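Protein VMS1 (Saccharomyces cerevisiae, PDB 5WHG) cleaves polypeptidyl-tRNAs downstream of the ribosome-associated quality control pathway, releasing incompletely made polypeptides for degradation. Local coordinates at residues 188-191 with 192-195; 322-325 with 326-330. All blocks are in the same frame, centred on the assembly; numbering follows the deposited sequence.

Interaction 1: residues 188-191 with 192-195; sequences LSNP and NEAL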
loop_
_atom_site.group_PDB
_atom_site.type_symbol
_atom_site.label_atom_id
_atom_site.label_comp_id
_atom_site.label_asym_id
_atom_site.label_seq_id
_atom_site.Cartn_x
_atom_site.Cartn_y
_atom_site.Cartn_z
ATOM N N LEU A 188 14.405 4.368 -12.945
ATOM C CA LEU A 188 14.742 5.189 -14.097
ATOM C C LEU A 188 13.502 5.655 -14.843
ATOM O O LEU A 188 13.583 6.604 -15.628
ATOM C CB LEU A 188 15.656 4.405 -15.039
ATOM C CG LEU A 188 17.029 4.006 -14.502
ATOM C CD1 LEU A 188 17.725 3.187 -15.550
ATOM C CD2 LEU A 188 17.874 5.230 -14.172
ATOM N N SER A 189 12.367 4.999 -14.609
ATOM C CA SER A 189 11.095 5.421 -15.166
ATOM C C SER A 189 10.669 6.762 -14.580
ATOM O O SER A 189 11.029 7.109 -13.451
ATOM C CB SER A 189 10.020 4.380 -14.867
ATOM O OG SER A 189 10.375 3.102 -15.361
ATOM N N ASN A 190 9.873 7.530 -15.380
ATOM C CA ASN A 190 9.302 8.786 -14.916
ATOM C C ASN A 190 7.907 8.528 -14.368
ATOM O O ASN A 190 7.334 7.460 -14.606
ATOM C CB ASN A 190 9.280 9.806 -16.058
ATOM C CG ASN A 190 8.419 9.364 -17.216
ATOM O OD1 ASN A 190 7.244 9.012 -17.044
ATOM N ND2 ASN A 190 8.996 9.376 -18.414
ATOM N N PRO A 191 7.329 9.476 -13.620
ATOM C CA PRO A 191 6.029 9.196 -12.966
ATOM C C PRO A 191 4.881 8.827 -13.918
ATOM O O PRO A 191 4.026 8.017 -13.535
ATOM C CB PRO A 191 5.737 10.493 -12.197
ATOM C CG PRO A 191 7.100 11.117 -11.973
ATOM C CD PRO A 191 7.916 10.758 -13.178
ATOM N N ASN A 192 4.821 9.372 -15.139
ATOM C CA ASN A 192 3.803 8.902 -16.081
ATOM C C ASN A 192 4.010 7.436 -16.418
ATOM O O ASN A 192 3.047 6.661 -16.499
ATOM C CB ASN A 192 3.813 9.732 -17.365
ATOM C CG ASN A 192 3.149 11.055 -17.189
ATOM O OD1 ASN A 192 3.808 12.047 -16.881
ATOM N ND2 ASN A 192 1.826 11.086 -17.351
ATOM N N GLU A 193 5.266 7.034 -16.613
ATOM C CA GLU A 193 5.557 5.637 -16.896
ATOM C C GLU A 193 5.157 4.740 -15.736
ATOM O O GLU A 193 4.697 3.610 -15.948
ATOM C CB GLU A 193 7.036 5.482 -17.227
ATOM C CG GLU A 193 7.379 6.142 -18.540
ATOM C CD GLU A 193 8.838 6.069 -18.863
ATOM O OE1 GLU A 193 9.660 6.229 -17.934
ATOM O OE2 GLU A 193 9.154 5.846 -20.050
ATOM N N ALA A 194 5.325 5.221 -14.503
ATOM C CA ALA A 194 4.891 4.440 -13.349
ATOM C C ALA A 194 3.376 4.273 -13.343
ATOM O O ALA A 194 2.868 3.150 -13.197
ATOM C CB ALA A 194 5.365 5.097 -12.053
ATOM N N LEU A 195 2.644 5.386 -13.514
ATOM C CA LEU A 195 1.184 5.348 -13.508
ATOM C C LEU A 195 0.633 4.413 -14.577
ATOM O O LEU A 195 -0.329 3.677 -14.328
ATOM C CB LEU A 195 0.621 6.753 -13.697
ATOM C CG LEU A 195 0.711 7.640 -12.453
ATOM C CD1 LEU A 195 0.338 9.060 -12.796
ATOM C CD2 LEU A 195 -0.178 7.139 -11.336
#

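Interaction 2: residues 322-325 with 326-330; sequences DKKI and FTDNT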
loop_
_atom_site.group_PDB
_atom_site.type_symbol
_atom_site.label_atom_id
_atom_site.label_comp_id
_atom_site.label_asym_id
_atom_site.label_seq_id
_atom_site.Cartn_x
_atom_site.Cartn_y
_atom_site.Cartn_z
ATOM N N ASP A 322 10.567 1.017 18.918
ATOM C CA ASP A 322 9.479 0.420 18.158
ATOM C C ASP A 322 9.831 0.318 16.675
ATOM O O ASP A 322 9.509 -0.686 16.026
ATOM C CB ASP A 322 8.193 1.225 18.372
ATOM C CG ASP A 322 7.637 1.092 19.798
ATOM O OD1 ASP A 322 8.122 0.220 20.558
ATOM O OD2 ASP A 322 6.712 1.864 20.155
ATOM N N LYS A 323 10.495 1.335 16.118
ATOM C CA LYS A 323 11.010 1.207 14.758
ATOM C C LYS A 323 12.029 0.073 14.673
ATOM O O LYS A 323 12.079 -0.665 13.682
ATOM C CB LYS A 323 11.619 2.539 14.300
ATOM C CG LYS A 323 12.098 2.586 12.833
ATOM C CD LYS A 323 10.937 2.598 11.828
ATOM C CE LYS A 323 11.421 2.525 10.372
ATOM N NZ LYS A 323 10.547 3.342 9.455
ATOM N N LYS A 324 12.827 -0.105 15.721
ATOM C CA LYS A 324 13.792 -1.191 15.722
ATOM C C LYS A 324 13.121 -2.564 15.687
ATOM O O LYS A 324 13.776 -3.546 15.332
ATOM C CB LYS A 324 14.702 -1.053 16.946
ATOM C CG LYS A 324 15.983 -1.872 16.888
ATOM C CD LYS A 324 16.671 -1.896 18.246
ATOM C CE LYS A 324 17.806 -2.908 18.275
ATOM N NZ LYS A 324 18.533 -2.902 19.578
ATOM N N ILE A 325 11.828 -2.655 16.019
ATOM C CA ILE A 325 11.153 -3.953 16.045
ATOM C C ILE A 325 11.080 -4.560 14.651
ATOM O O ILE A 325 11.058 -5.789 14.499
ATOM C CB ILE A 325 9.741 -3.830 16.654
ATOM C CG1 ILE A 325 9.801 -3.296 18.083
ATOM C CG2 ILE A 325 9.013 -5.176 16.639
ATOM C CD1 ILE A 325 8.440 -3.142 18.698
ATOM N N PHE A 326 11.059 -3.732 13.614
ATOM C CA PHE A 326 10.798 -4.243 12.279
ATOM C C PHE A 326 12.052 -4.687 11.540
ATOM O O PHE A 326 11.929 -5.337 10.490
ATOM C CB PHE A 326 10.037 -3.188 11.463
ATOM C CG PHE A 326 8.661 -2.936 11.977
ATOM C CD1 PHE A 326 8.446 -2.029 13.014
ATOM C CD2 PHE A 326 7.584 -3.633 11.459
ATOM C CE1 PHE A 326 7.170 -1.805 13.532
ATOM C CE2 PHE A 326 6.299 -3.406 11.954
ATOM C CZ PHE A 326 6.099 -2.486 13.001
ATOM N N THR A 327 13.242 -4.370 12.066
ATOM C CA THR A 327 14.509 -4.670 11.397
ATOM C C THR A 327 15.530 -5.372 12.272
ATOM O O THR A 327 16.506 -5.907 11.733
ATOM C CB THR A 327 15.161 -3.388 10.868
ATOM O OG1 THR A 327 15.379 -2.481 11.965
ATOM C CG2 THR A 327 14.282 -2.751 9.783
ATOM N N ASP A 328 15.364 -5.357 13.590
ATOM C CA ASP A 328 16.252 -6.053 14.508
ATOM C C ASP A 328 16.063 -7.560 14.361
ATOM O O ASP A 328 15.190 -8.139 15.008
ATOM C CB ASP A 328 15.965 -5.567 15.933
ATOM C CG ASP A 328 16.732 -6.317 17.003
ATOM O OD1 ASP A 328 17.506 -7.255 16.710
ATOM O OD2 ASP A 328 16.544 -5.944 18.178
ATOM N N ASN A 329 16.856 -8.194 13.495
ATOM C CA ASN A 329 16.934 -9.655 13.410
ATOM C C ASN A 329 15.607 -10.269 12.951
ATOM O O ASN A 329 15.117 -11.246 13.522
ATOM C CB ASN A 329 17.380 -10.244 14.752
ATOM C CG ASN A 329 18.020 -11.603 14.609
ATOM O OD1 ASN A 329 18.690 -11.877 13.615
ATOM N ND2 ASN A 329 17.819 -12.465 15.603
ATOM N N THR A 330 15.025 -9.691 11.898
ATOM C CA THR A 330 13.741 -10.169 11.392
ATOM C C THR A 330 13.858 -10.638 9.943
ATOM O O THR A 330 14.939 -11.039 9.498
ATOM C CB THR A 330 12.675 -9.071 11.504
ATOM O OG1 THR A 330 12.911 -8.070 10.514
ATOM C CG2 THR A 330 12.727 -8.404 12.857
#

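Interaction 1: residues 188-191 with 192-195
Asn190 and Glu193 face each other in a capping box at the start of helix 191-198, each side chain bonding to the backbone N of the other. The two side chains cross at about a right angle, yet their flat ends stack, the amide and carboxylate planes lying 18° apart. Asn190 stands at the N-cap. Its CG sits between its own backbone N and carbonyl carbon (chi1 62°), which brings OD1 forward to the N-H of Glu193, accepting from Glu193 N at 2.8 Å with the donor tilted out of the carbonyl plane. In return Glu193, with CG beside its own backbone N, reaches back extended along the loop, and OE1 takes the N-H of Asn190 at 2.9 Å in a nearly straight bond, met on the anti side of the carboxylate and 17° out of its plane. Behind this exchange the helix proper begins: Ala194 N bonds to Asn190 O and Leu195 N to Pro191 O, both at 3.0 Å. Proline, which has no N-H to offer, suits the first turn here, and its ring packs on Phe183, Ile163 and Phe165, while Leu195 turns to Ile24, Leu35 and Phe165. The box itself lies at the surface, whereas these apolar groups tie the helix to strand 162-166 of the antiparallel sheet. On the loop side of the box, Ser189 CB lies beside the carboxylate, 3.6 Å from Glu193 OE1.

Interaction 2: residues 322-325 with 326-330
The backbone of residues 322-330 leaves helix 320-323 through successive tight turns, Phe326 N bonding to Lys323 O at 3.2 Å and Asp328 N to Lys324 O at 3.0 Å, with a weak bond from Thr327 N bringing a second N-H to Lys324 O.

Phe326 carries its ring back along the preceding turn. With CG beside its own backbone N (chi1 -67°), it brings CD1 to 3.5 Å from Asp322 O, and the carbonyl oxygens of Asp322 and Lys323 both lie at the ring edge. The ring is buried against Val213 of strand 207-214 and Leu300 of helix 292-302, and Ile325 packs on Ile296 of that same helix. An alanine in place of Phe326 is likely to open a gap between the turn and these two elements, leaving Val213 and Leu300 without their aromatic neighbour.

On the outer side, Lys324 extends with CG anti to its backbone N (chi1 -164°) and runs obliquely across Asp328, its CE methylene lying beside Asp328 OD2. The main partner of Asp328 OD2 is Lys293 of helix 292-302, which forms a salt bridge with it; Lys324 adds a long one, with NZ 3.9 Å from Asp328 OD2. Farther on, Thr330 OG1 donates to Phe326 O and Thr330 CG2 touches Ile325 O.

The chemistry thus divides within this part of the VLRF1 domain: apolar side chains seat the turn against sheet and helix, while Asp328, between two lysines, is likely to remain negatively charged and to link the turn electrostatically to helix 292-302.

Interaction 1 and interaction 2 lie in series along the chain and do not touch: their centres are 31 Å apart and their nearest atoms about 22 Å. They mark opposite events in helix building, since residues 188-195 open helix 191-198 whereas residues 322-330 lead out of helix 320-323. The two rest on different sheets, the first on strand 162-166 of the antiparallel sheet and the second on strand 207-214 of the mixed sheet in the VLRF1 domain, as well as on helix 292-302. Neither includes the zinc ligands Cys46, Cys49, His62 and His68, nor Gln267, the inferred active-site residue, which lies in the unmodelled segment 259-289, so no distance to it can be given.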